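Local coordinates for protein tail component (Lactobacillus phage J-1, PDB 5LY8) that probably binds carbohydrate receptors on the Lactobacillus casei cell surface, this chain being the second carbohydrate-binding module of the evolved distal tail protein, at residues Glu15-Leu20 and Thr81-Ser86; Val35-Tyr40 and Glu113-Tyr118; His43-Asn48 and Ala69-Asn74; Asn93-Asn98 and Glu232-Asp237. All coordinates share one frame; numbering follows the deposited sequence.

Interaction 1: Glu15-Leu20 and Thr81-Ser86; sequences ERVYHL and TIPKNS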
# COMPACT_ATOMS: atom_id res chain seq x y z
N GLU A 15 19.20 5.65 -0.72
CA GLU A 15 19.10 6.10 -2.10
C GLU A 15 17.62 6.17 -2.47
O GLU A 15 16.98 5.12 -2.63
CB GLU A 15 19.86 5.18 -3.07
CG GLU A 15 21.32 5.03 -2.71
CD GLU A 15 22.12 4.08 -3.55
OE1 GLU A 15 21.53 3.23 -4.27
OE2 GLU A 15 23.37 4.12 -3.42
N ARG A 16 17.09 7.38 -2.62
CA ARG A 16 15.71 7.55 -2.99
C ARG A 16 15.50 7.26 -4.46
O ARG A 16 16.27 7.75 -5.29
CB ARG A 16 15.21 8.96 -2.62
CG ARG A 16 13.69 8.95 -2.50
CD ARG A 16 13.18 10.16 -1.79
NE ARG A 16 13.15 9.97 -0.34
CZ ARG A 16 12.51 10.81 0.46
NH1 ARG A 16 11.87 11.85 -0.03
NH2 ARG A 16 12.49 10.59 1.77
N VAL A 17 14.54 6.39 -4.77
CA VAL A 17 14.23 6.01 -6.14
C VAL A 17 13.26 7.01 -6.74
O VAL A 17 13.43 7.39 -7.91
CB VAL A 17 13.68 4.56 -6.15
CG1 VAL A 17 13.00 4.20 -7.46
CG2 VAL A 17 14.80 3.58 -5.84
N TYR A 18 12.24 7.43 -5.97
CA TYR A 18 11.28 8.40 -6.49
C TYR A 18 10.66 9.04 -5.28
O TYR A 18 10.71 8.48 -4.18
CB TYR A 18 10.18 7.74 -7.38
CG TYR A 18 9.12 7.02 -6.57
CD1 TYR A 18 9.30 5.69 -6.18
CD2 TYR A 18 7.98 7.68 -6.13
CE1 TYR A 18 8.38 5.05 -5.37
CE2 TYR A 18 7.05 7.04 -5.31
CZ TYR A 18 7.28 5.74 -4.90
OH TYR A 18 6.39 5.11 -4.07
N HIS A 19 10.02 10.18 -5.50
CA HIS A 19 9.27 10.86 -4.48
C HIS A 19 8.12 11.60 -5.14
O HIS A 19 8.34 12.42 -6.05
CB HIS A 19 10.16 11.83 -3.68
CG HIS A 19 9.39 12.67 -2.70
ND1 HIS A 19 9.73 13.98 -2.46
CD2 HIS A 19 8.29 12.37 -1.97
CE1 HIS A 19 8.86 14.44 -1.59
NE2 HIS A 19 7.97 13.50 -1.26
N LEU A 20 6.90 11.27 -4.74
CA LEU A 20 5.71 11.99 -5.18
C LEU A 20 5.22 12.85 -4.03
O LEU A 20 4.90 12.32 -2.97
CB LEU A 20 4.56 11.06 -5.62
CG LEU A 20 4.93 10.07 -6.73
CD1 LEU A 20 3.77 9.15 -7.05
CD2 LEU A 20 5.38 10.78 -8.02
N THR A 81 8.28 1.88 -11.58
CA THR A 81 9.37 0.90 -11.63
C THR A 81 10.46 1.23 -10.64
O THR A 81 10.70 2.41 -10.32
CB THR A 81 9.90 0.73 -13.04
OG1 THR A 81 10.52 1.94 -13.43
CG2 THR A 81 8.83 0.31 -14.01
N ILE A 82 11.11 0.18 -10.13
CA ILE A 82 12.17 0.33 -9.14
C ILE A 82 13.43 -0.33 -9.69
O ILE A 82 13.43 -1.55 -9.84
CB ILE A 82 11.76 -0.28 -7.78
CG1 ILE A 82 10.52 0.44 -7.22
CG2 ILE A 82 12.93 -0.21 -6.76
CD1 ILE A 82 9.97 -0.30 -5.97
N PRO A 83 14.48 0.45 -10.00
CA PRO A 83 15.73 -0.16 -10.48
C PRO A 83 16.58 -0.64 -9.30
O PRO A 83 16.29 -0.34 -8.14
CB PRO A 83 16.40 1.00 -11.23
CG PRO A 83 15.90 2.23 -10.59
CD PRO A 83 14.58 1.91 -9.90
N LYS A 84 17.62 -1.40 -9.60
CA LYS A 84 18.59 -1.87 -8.60
C LYS A 84 19.25 -0.67 -7.91
O LYS A 84 19.32 0.43 -8.47
CB LYS A 84 19.68 -2.71 -9.28
CG LYS A 84 19.15 -4.08 -9.67
CD LYS A 84 20.20 -4.85 -10.48
CE LYS A 84 19.73 -6.26 -10.67
NZ LYS A 84 20.66 -7.04 -11.53
N ASN A 85 19.73 -0.88 -6.69
CA ASN A 85 20.46 0.18 -6.00
C ASN A 85 21.85 0.39 -6.69
O ASN A 85 22.22 -0.37 -7.60
CB ASN A 85 20.54 -0.12 -4.50
CG ASN A 85 21.43 -1.26 -4.09
OD1 ASN A 85 22.30 -1.70 -4.84
ND2 ASN A 85 21.22 -1.76 -2.87
N SER A 86 22.60 1.40 -6.28
CA SER A 86 23.89 1.71 -6.90
C SER A 86 24.93 0.61 -6.72
O SER A 86 25.95 0.61 -7.43
CB SER A 86 24.42 3.04 -6.38
OG SER A 86 24.93 2.86 -5.07

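Interaction 2: Val35-Tyr40 and Glu113-Tyr118; sequences VTAFPY and EFNLTY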
# COMPACT_ATOMS: atom_id res chain seq x y z
N VAL A 35 -0.43 -4.01 -10.14
CA VAL A 35 -0.71 -5.32 -9.56
C VAL A 35 -1.49 -5.13 -8.27
O VAL A 35 -1.08 -4.35 -7.40
CB VAL A 35 0.59 -6.11 -9.28
CG1 VAL A 35 0.27 -7.53 -8.85
CG2 VAL A 35 1.54 -6.10 -10.48
N THR A 36 -2.61 -5.84 -8.14
CA THR A 36 -3.43 -5.83 -6.92
C THR A 36 -3.30 -7.14 -6.18
O THR A 36 -2.94 -8.14 -6.79
CB THR A 36 -4.91 -5.56 -7.22
OG1 THR A 36 -5.46 -6.67 -7.96
CG2 THR A 36 -5.11 -4.28 -7.97
N ALA A 37 -3.56 -7.15 -4.87
CA ALA A 37 -3.38 -8.33 -4.04
C ALA A 37 -4.68 -8.96 -3.55
O ALA A 37 -4.72 -10.18 -3.35
CB ALA A 37 -2.49 -7.98 -2.85
N PHE A 38 -5.75 -8.17 -3.35
CA PHE A 38 -6.98 -8.70 -2.76
C PHE A 38 -7.39 -9.99 -3.48
O PHE A 38 -7.58 -9.99 -4.71
CB PHE A 38 -8.10 -7.67 -2.84
CG PHE A 38 -9.38 -8.21 -2.24
CD1 PHE A 38 -9.48 -8.43 -0.88
CD2 PHE A 38 -10.45 -8.54 -3.05
CE1 PHE A 38 -10.66 -8.94 -0.33
CE2 PHE A 38 -11.62 -9.07 -2.50
CZ PHE A 38 -11.71 -9.27 -1.15
N PRO A 39 -7.54 -11.10 -2.74
CA PRO A 39 -7.82 -12.40 -3.40
C PRO A 39 -9.31 -12.57 -3.65
O PRO A 39 -10.01 -13.33 -2.96
CB PRO A 39 -7.29 -13.42 -2.39
CG PRO A 39 -7.46 -12.75 -1.05
CD PRO A 39 -7.27 -11.27 -1.29
N TYR A 40 -9.79 -11.84 -4.66
CA TYR A 40 -11.22 -11.83 -4.98
C TYR A 40 -11.79 -13.22 -5.18
O TYR A 40 -12.93 -13.48 -4.82
CB TYR A 40 -11.48 -10.99 -6.26
CG TYR A 40 -10.68 -11.41 -7.48
CD1 TYR A 40 -9.42 -10.87 -7.72
CD2 TYR A 40 -11.18 -12.35 -8.38
CE1 TYR A 40 -8.68 -11.24 -8.84
CE2 TYR A 40 -10.43 -12.75 -9.49
CZ TYR A 40 -9.19 -12.17 -9.71
OH TYR A 40 -8.43 -12.52 -10.81
N GLU A 113 -4.33 -0.47 -0.92
CA GLU A 113 -3.16 -1.35 -0.97
C GLU A 113 -1.96 -0.55 -1.36
O GLU A 113 -2.01 0.23 -2.32
CB GLU A 113 -3.34 -2.49 -1.98
CG GLU A 113 -4.42 -3.48 -1.61
CD GLU A 113 -4.57 -4.63 -2.58
OE1 GLU A 113 -3.77 -4.72 -3.56
OE2 GLU A 113 -5.52 -5.43 -2.37
N PHE A 114 -0.85 -0.76 -0.64
CA PHE A 114 0.48 -0.30 -1.03
C PHE A 114 1.29 -1.57 -1.24
O PHE A 114 1.56 -2.32 -0.29
CB PHE A 114 1.11 0.64 -0.01
CG PHE A 114 0.38 1.96 0.06
CD1 PHE A 114 0.42 2.84 -1.00
CD2 PHE A 114 -0.40 2.30 1.16
CE1 PHE A 114 -0.28 4.06 -0.96
CE2 PHE A 114 -1.09 3.52 1.21
CZ PHE A 114 -1.01 4.40 0.15
N ASN A 115 1.64 -1.83 -2.52
CA ASN A 115 2.24 -3.09 -2.94
C ASN A 115 3.60 -2.92 -3.55
O ASN A 115 3.84 -1.95 -4.29
CB ASN A 115 1.32 -3.71 -4.02
CG ASN A 115 -0.06 -4.01 -3.51
OD1 ASN A 115 -0.25 -4.17 -2.30
ND2 ASN A 115 -1.05 -4.07 -4.39
N LEU A 116 4.47 -3.89 -3.27
CA LEU A 116 5.78 -4.02 -3.91
C LEU A 116 5.74 -5.32 -4.69
O LEU A 116 5.25 -6.35 -4.19
CB LEU A 116 6.91 -4.01 -2.88
CG LEU A 116 7.04 -2.67 -2.15
CD1 LEU A 116 7.94 -2.79 -0.97
CD2 LEU A 116 7.51 -1.54 -3.08
N THR A 117 6.25 -5.27 -5.92
CA THR A 117 6.13 -6.38 -6.86
C THR A 117 7.44 -6.74 -7.49
O THR A 117 8.41 -5.97 -7.43
CB THR A 117 5.10 -5.98 -7.95
OG1 THR A 117 5.58 -4.87 -8.72
CG2 THR A 117 3.73 -5.62 -7.36
N TYR A 118 7.46 -7.91 -8.13
CA TYR A 118 8.60 -8.36 -8.92
C TYR A 118 8.07 -9.11 -10.11
O TYR A 118 7.31 -10.08 -9.94
CB TYR A 118 9.60 -9.24 -8.16
CG TYR A 118 10.87 -9.51 -8.95
CD1 TYR A 118 11.73 -8.47 -9.28
CD2 TYR A 118 11.17 -10.79 -9.42
CE1 TYR A 118 12.88 -8.70 -10.04
CE2 TYR A 118 12.33 -11.03 -10.15
CZ TYR A 118 13.18 -9.98 -10.44
OH TYR A 118 14.32 -10.20 -11.18

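Interaction 3: His43-Asn48 and Ala69-Asn74; sequences HGNDAN and ASNYWN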
# COMPACT_ATOMS: atom_id res chain seq x y z
N HIS A 43 -13.08 -14.78 -2.11
CA HIS A 43 -14.13 -14.04 -1.42
C HIS A 43 -15.46 -14.02 -2.16
O HIS A 43 -16.38 -13.28 -1.76
CB HIS A 43 -13.67 -12.60 -1.14
CG HIS A 43 -12.60 -12.48 -0.08
ND1 HIS A 43 -12.85 -11.88 1.16
CD2 HIS A 43 -11.30 -12.83 -0.12
CE1 HIS A 43 -11.70 -11.86 1.80
NE2 HIS A 43 -10.75 -12.47 1.11
N GLY A 44 -15.59 -14.82 -3.22
CA GLY A 44 -16.81 -14.84 -4.01
C GLY A 44 -17.00 -13.61 -4.89
O GLY A 44 -18.10 -13.35 -5.37
N ASN A 45 -15.92 -12.86 -5.12
CA ASN A 45 -15.98 -11.65 -5.92
C ASN A 45 -15.41 -11.88 -7.31
O ASN A 45 -14.62 -12.80 -7.54
CB ASN A 45 -15.20 -10.52 -5.23
CG ASN A 45 -15.81 -10.11 -3.90
OD1 ASN A 45 -17.05 -9.94 -3.73
ND2 ASN A 45 -14.98 -9.93 -2.92
N ASP A 46 -15.74 -10.96 -8.22
CA ASP A 46 -15.14 -10.96 -9.54
C ASP A 46 -13.82 -10.18 -9.48
O ASP A 46 -13.48 -9.57 -8.45
CB ASP A 46 -16.13 -10.40 -10.57
CG ASP A 46 -17.34 -11.32 -10.71
OD1 ASP A 46 -17.15 -12.57 -10.67
OD2 ASP A 46 -18.47 -10.81 -10.75
N ALA A 47 -13.05 -10.23 -10.58
CA ALA A 47 -11.72 -9.66 -10.60
C ALA A 47 -11.65 -8.21 -10.19
O ALA A 47 -12.46 -7.40 -10.61
CB ALA A 47 -11.08 -9.85 -11.98
N ASN A 48 -10.58 -7.88 -9.44
CA ASN A 48 -10.30 -6.50 -9.06
C ASN A 48 -10.15 -5.62 -10.30
O ASN A 48 -9.54 -6.05 -11.29
CB ASN A 48 -8.97 -6.46 -8.30
CG ASN A 48 -8.95 -7.29 -7.04
OD1 ASN A 48 -10.00 -7.50 -6.41
ND2 ASN A 48 -7.77 -7.77 -6.66
N ALA A 69 -23.08 -0.65 -9.22
CA ALA A 69 -23.47 -1.84 -8.48
C ALA A 69 -22.65 -2.92 -9.19
O ALA A 69 -22.56 -2.91 -10.43
CB ALA A 69 -24.96 -2.11 -8.60
N SER A 70 -21.93 -3.75 -8.43
CA SER A 70 -21.06 -4.75 -9.02
C SER A 70 -20.73 -5.81 -7.98
O SER A 70 -21.19 -5.72 -6.83
CB SER A 70 -19.75 -4.12 -9.49
OG SER A 70 -18.88 -3.92 -8.38
N ASN A 71 -19.93 -6.79 -8.39
CA ASN A 71 -19.44 -7.81 -7.47
C ASN A 71 -17.91 -7.72 -7.42
O ASN A 71 -17.24 -8.75 -7.31
CB ASN A 71 -19.92 -9.21 -7.87
CG ASN A 71 -19.54 -10.26 -6.83
OD1 ASN A 71 -19.46 -9.98 -5.63
ND2 ASN A 71 -19.32 -11.48 -7.29
N TYR A 72 -17.34 -6.50 -7.47
CA TYR A 72 -15.88 -6.37 -7.41
C TYR A 72 -15.45 -5.05 -6.83
O TYR A 72 -16.21 -4.09 -6.83
CB TYR A 72 -15.23 -6.60 -8.80
CG TYR A 72 -15.77 -5.75 -9.92
CD1 TYR A 72 -15.31 -4.45 -10.12
CD2 TYR A 72 -16.71 -6.25 -10.81
CE1 TYR A 72 -15.79 -3.66 -11.17
CE2 TYR A 72 -17.19 -5.48 -11.88
CZ TYR A 72 -16.74 -4.18 -12.04
OH TYR A 72 -17.17 -3.41 -13.10
N TRP A 73 -14.20 -5.03 -6.39
CA TRP A 73 -13.53 -3.82 -5.92
C TRP A 73 -12.99 -3.07 -7.13
O TRP A 73 -12.38 -3.67 -8.03
CB TRP A 73 -12.37 -4.21 -4.98
CG TRP A 73 -12.80 -4.77 -3.67
CD1 TRP A 73 -13.13 -6.07 -3.40
CD2 TRP A 73 -13.10 -4.02 -2.48
NE1 TRP A 73 -13.59 -6.19 -2.10
CE2 TRP A 73 -13.55 -4.94 -1.51
CE3 TRP A 73 -12.98 -2.66 -2.13
CZ2 TRP A 73 -13.92 -4.53 -0.21
CZ3 TRP A 73 -13.32 -2.26 -0.84
CH2 TRP A 73 -13.77 -3.20 0.10
N ASN A 74 -13.24 -1.76 -7.17
CA ASN A 74 -12.82 -0.93 -8.29
C ASN A 74 -12.37 0.45 -7.80
O ASN A 74 -13.08 1.09 -7.03
CB ASN A 74 -13.98 -0.77 -9.29
CG ASN A 74 -13.62 -0.03 -10.56
OD1 ASN A 74 -12.47 0.35 -10.80
ND2 ASN A 74 -14.61 0.10 -11.44
O HOH W 1 -12.81 -7.55 -6.54
O HOH W 2 -20.74 -11.95 -9.98

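Interaction 4: Asn93-Asn98 and Glu232-Asp237; sequences NFQFVN and EWINVD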
# COMPACT_ATOMS: atom_id res chain seq x y z
N ASN A 93 17.98 -4.02 1.46
CA ASN A 93 17.05 -3.39 2.39
C ASN A 93 16.39 -2.15 1.80
O ASN A 93 16.96 -1.48 0.94
CB ASN A 93 17.77 -2.99 3.67
CG ASN A 93 18.36 -4.10 4.50
OD1 ASN A 93 19.12 -3.84 5.45
ND2 ASN A 93 18.06 -5.35 4.15
N PHE A 94 15.17 -1.84 2.25
CA PHE A 94 14.47 -0.68 1.72
C PHE A 94 13.44 -0.21 2.68
O PHE A 94 13.10 -0.92 3.64
CB PHE A 94 13.76 -1.04 0.38
CG PHE A 94 12.72 -2.13 0.45
CD1 PHE A 94 11.49 -1.92 1.08
CD2 PHE A 94 12.96 -3.38 -0.12
CE1 PHE A 94 10.54 -2.95 1.17
CE2 PHE A 94 11.98 -4.38 -0.08
CZ PHE A 94 10.79 -4.17 0.58
N GLN A 95 12.90 0.98 2.42
CA GLN A 95 11.67 1.43 3.04
C GLN A 95 10.79 2.06 1.98
O GLN A 95 11.27 2.83 1.12
CB GLN A 95 11.83 2.33 4.26
CG GLN A 95 12.44 3.68 4.01
CD GLN A 95 12.26 4.59 5.21
OE1 GLN A 95 11.42 4.34 6.09
NE2 GLN A 95 12.97 5.70 5.22
N PHE A 96 9.50 1.76 2.06
CA PHE A 96 8.47 2.25 1.13
C PHE A 96 7.42 2.93 1.98
O PHE A 96 6.78 2.25 2.79
CB PHE A 96 7.91 1.03 0.41
CG PHE A 96 6.76 1.21 -0.53
CD1 PHE A 96 6.77 2.22 -1.51
CD2 PHE A 96 5.71 0.32 -0.54
CE1 PHE A 96 5.74 2.32 -2.44
CE2 PHE A 96 4.67 0.44 -1.47
CZ PHE A 96 4.70 1.42 -2.43
N VAL A 97 7.30 4.26 1.85
CA VAL A 97 6.53 5.07 2.79
C VAL A 97 5.45 5.82 2.07
O VAL A 97 5.76 6.56 1.11
CB VAL A 97 7.47 6.05 3.53
CG1 VAL A 97 6.71 6.88 4.57
CG2 VAL A 97 8.63 5.30 4.20
N ASN A 98 4.21 5.70 2.55
CA ASN A 98 3.07 6.36 1.93
C ASN A 98 2.24 7.04 2.98
O ASN A 98 1.73 6.37 3.89
CB ASN A 98 2.25 5.33 1.18
CG ASN A 98 2.91 4.95 -0.11
OD1 ASN A 98 2.87 5.71 -1.07
ND2 ASN A 98 3.60 3.81 -0.14
N GLU A 232 12.90 4.20 -0.88
CA GLU A 232 14.34 4.31 -0.75
C GLU A 232 15.00 2.99 -0.52
O GLU A 232 14.56 2.23 0.34
CB GLU A 232 14.73 5.20 0.46
CG GLU A 232 14.23 6.62 0.48
CD GLU A 232 14.58 7.37 1.76
OE1 GLU A 232 14.66 8.61 1.68
OE2 GLU A 232 14.62 6.74 2.85
N TRP A 233 16.11 2.75 -1.22
CA TRP A 233 17.00 1.67 -0.87
C TRP A 233 17.76 2.17 0.36
O TRP A 233 18.15 3.34 0.40
CB TRP A 233 18.00 1.40 -1.99
CG TRP A 233 17.38 0.81 -3.22
CD1 TRP A 233 17.29 1.40 -4.45
CD2 TRP A 233 16.76 -0.47 -3.34
NE1 TRP A 233 16.73 0.53 -5.34
CE2 TRP A 233 16.40 -0.63 -4.70
CE3 TRP A 233 16.55 -1.53 -2.45
CZ2 TRP A 233 15.77 -1.78 -5.17
CZ3 TRP A 233 15.90 -2.66 -2.92
CH2 TRP A 233 15.51 -2.77 -4.27
N ILE A 234 17.96 1.31 1.37
CA ILE A 234 18.67 1.73 2.58
C ILE A 234 19.84 0.79 2.87
O ILE A 234 19.90 -0.32 2.32
CB ILE A 234 17.73 1.92 3.79
CG1 ILE A 234 17.12 0.58 4.21
CG2 ILE A 234 16.66 3.03 3.55
CD1 ILE A 234 16.18 0.62 5.41
N ASN A 235 20.80 1.27 3.68
CA ASN A 235 22.01 0.50 4.03
C ASN A 235 22.71 0.06 2.73
O ASN A 235 23.00 -1.13 2.55
CB ASN A 235 21.64 -0.72 4.91
CG ASN A 235 20.84 -0.37 6.14
OD1 ASN A 235 21.19 0.52 6.93
ND2 ASN A 235 19.74 -1.07 6.31
N VAL A 236 22.88 1.02 1.78
CA VAL A 236 23.48 0.69 0.48
C VAL A 236 24.98 0.83 0.62
O VAL A 236 25.49 1.95 0.84
CB VAL A 236 22.99 1.53 -0.73
CG1 VAL A 236 23.60 1.00 -2.04
CG2 VAL A 236 21.47 1.57 -0.82
N ASP A 237 25.73 -0.25 0.42
CA ASP A 237 27.20 -0.17 0.48
C ASP A 237 27.77 0.71 -0.61
O ASP A 237 27.33 0.69 -1.70
CB ASP A 237 27.83 -1.54 0.27
CG ASP A 237 27.62 -2.48 1.42
OD1 ASP A 237 27.23 -2.03 2.50
OD2 ASP A 237 27.90 -3.69 1.24
O HOH W 3 20.77 -3.39 2.25

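Interaction 1: Glu15-Leu20 and Thr81-Ser86
With CG turned away from its own carbonyl carbon (chi1 -56°) and the chain extended beyond it (chi2 176°), the side chain of Glu15 carries its carboxylate across to the backbone of Ser86. The residue belongs to strand 11-20, an outermost strand of the six-stranded antiparallel sheet in this concanavalin-like beta-sandwich module, and its partner lies in the loop that runs from strand 73-81 to strand 94-103. Both carboxylate oxygens are used on their syn sides, so one residue grips the group like a fork: Ser86 N donates to Glu15 OE1 at 2.9 Å in a nearly straight bond, and Ser86 OG donates to Glu15 OE2 at 2.6 Å. Two donors from a single residue fix the rotation of the carboxylate. The Asn85 side chain crosses that of Glu15 with its amide plane steeply inclined to the carboxylate, and its OD1 is held by Ser89 N, within the same loop.

Further along the strand the contact turns apolar. Val17 places CG1 trans to the backbone N (chi1 165°), which aims this methyl at the Pro83 ring, while CG2 lies 4.3 Å from Ile82 CG2. Backbone bonds from Glu15 to Trp233 and from Val17 to Phe231 join the strand to its neighbour 223-238, and Pro83 O receives the indole NH of Trp233, so that neighbour also holds the loop. Val17 and Pro83 meet tip to tip, CG1 of the valine standing 3.7 Å from CD of the proline.

Interaction 2: Val35-Tyr40 and Glu113-Tyr118
The carboxylate of Glu113 receives two successive backbone NH groups of the loop 35-40. Ala37 N donates to Glu113 OE1 at 2.8 Å, and Phe38 N reaches Glu113 OE2 at 2.9 Å through a more bent bond (131°). Both donors come from the syn side, slightly out of the carboxylate plane. Next to this pair, Asn115 ND2 donates to Val35 O at 3.0 Å, the donor lying 21° out of the plane of the Val35 carbonyl. The same ND2 gives an almost straight bond to Glu113 OE1, at 2.9 Å on the anti side, so that oxygen is gripped by two N-H groups and the amide bridges strand and loop. Farther along the strand, Thr117 CG2 packs 3.7 Å from Val35 CB, the apolar end of a largely polar contact.

A second shell holds these groups in place. The other end of the Asn115 amide, OD1, is bonded to Ser125 OG. Arg111 NE forms a salt bridge with Glu113 OE2, which would be expected to favour the ionised carboxylate in this buried setting.

Residues 35-40 thus lie across side chains of strand 110-118 rather than joining it as a further strand. That strand runs between 121-130 and 208-216, and its other face, with Phe114 and Leu116, packs on strand 94-103 of the opposing sheet of the beta-sandwich.

Interaction 3: His43-Asn48 and Ala69-Asn74
Residues 44-48 and 71-73 run roughly alongside each other, their directions 42° apart, with Asp46 and Tyr72 only 5.1 Å apart between CA atoms. One direct backbone bond joins them, from Asp46 N to Asn71 O at 2.8 Å. Gly44, with positive phi (73°), precedes it and presents its carbonyl oxygen to Asn71. A little farther on, a water takes the place of direct pairing: it accepts from Trp73 N and donates to Asp46 O and to Asn48 OD1.

Among the side chains, Asn71 does most of the reaching. Its CG extends trans to the backbone N (chi1 -174°), which directs ND2 to Gly44 O at 2.9 Å, in the carbonyl plane and on a lone pair. A second water accepts from the same ND2 and donates to Asp46 OD2, linking an amide and a carboxylate whose planes stand steeply to each other. An ST turn shapes the approach to this site, with Ser70 OG accepting from Tyr72 N and lying over the centre of the Tyr72 ring. The contact leads into strand 73-81, where the neighbouring strand 49-50 joins it in parallel within the mixed sheet of the sandwich; the backbone bond between Trp73 and Val49 continues the pairing. Tyr72 CB lies 3.4 Å from Ala47 O. Trp73 is buried, its ring meeting Phe38 edge-to-face, and its side chain is about 9 Å from a bound magnesium ion. Asn48 ND2 turns back to an earlier part of the same loop, where it bonds to Thr36 OG1 and Phe38 O.

Interaction 4: Asn93-Asn98 and Glu232-Asp237
Backbone hydrogen bonds set the register between strand 94-98 and residues 232-234, antiparallel neighbours in the six-stranded sheet. Gln95 and Glu232 form the hydrogen-bonded pair, each N donating to the other's O at 2.9 Å. Phe94 and Trp233 follow as the non-hydrogen-bonded pair, with CA atoms 4.3 Å apart. Ile234 N then reaches Asn93 O at 3.0 Å, approaching from above the carbonyl plane as the chain nears its corner at Asn235.

Polar side chains add two links. Gln95 NE2 donates to Glu232 OE2 at 3.1 Å; the two chains lie side by side, pointing the same way. Asn235 ND2 meets an in-plane lone pair of Asn93 OD1 at 3.0 Å, the two amides turned 84° apart.

Apolar contacts complete the pairing. Trp233 CE3 packs 4.0 Å from Phe94 CB on the face toward the sandwich core; near the corner, Ile234 CG1 lies 3.7 Å from Asn93 CB.

The Glu232 carboxylate is shared: OE1 forms a salt bridge with Arg16 NE while OE2 takes the Gln95 amide. This probably stabilises its negative charge and links three adjacent strands through their side chains.

From the N terminus, strand 11-20 is the first element to be engaged, and interaction 1 closes the loop from it to residues 81-86. Interaction 2 opens within that span at 35-40 and closes beyond it at 113-118, so the two cross. Interaction 3, between 43-48 and 69-74, lies inside the spans of both. Interaction 4 begins at 93-98, after interactions 1 and 3 have closed but before interaction 2 does, and returns only at 232-237 near the C terminus, so it crosses interaction 2 as well. Interactions 1 and 4 meet on the six-stranded sheet, interactions 2 and 3 on the mixed sheet, and Leu116 bridges the two, touching Ile82, Phe94 and Phe96.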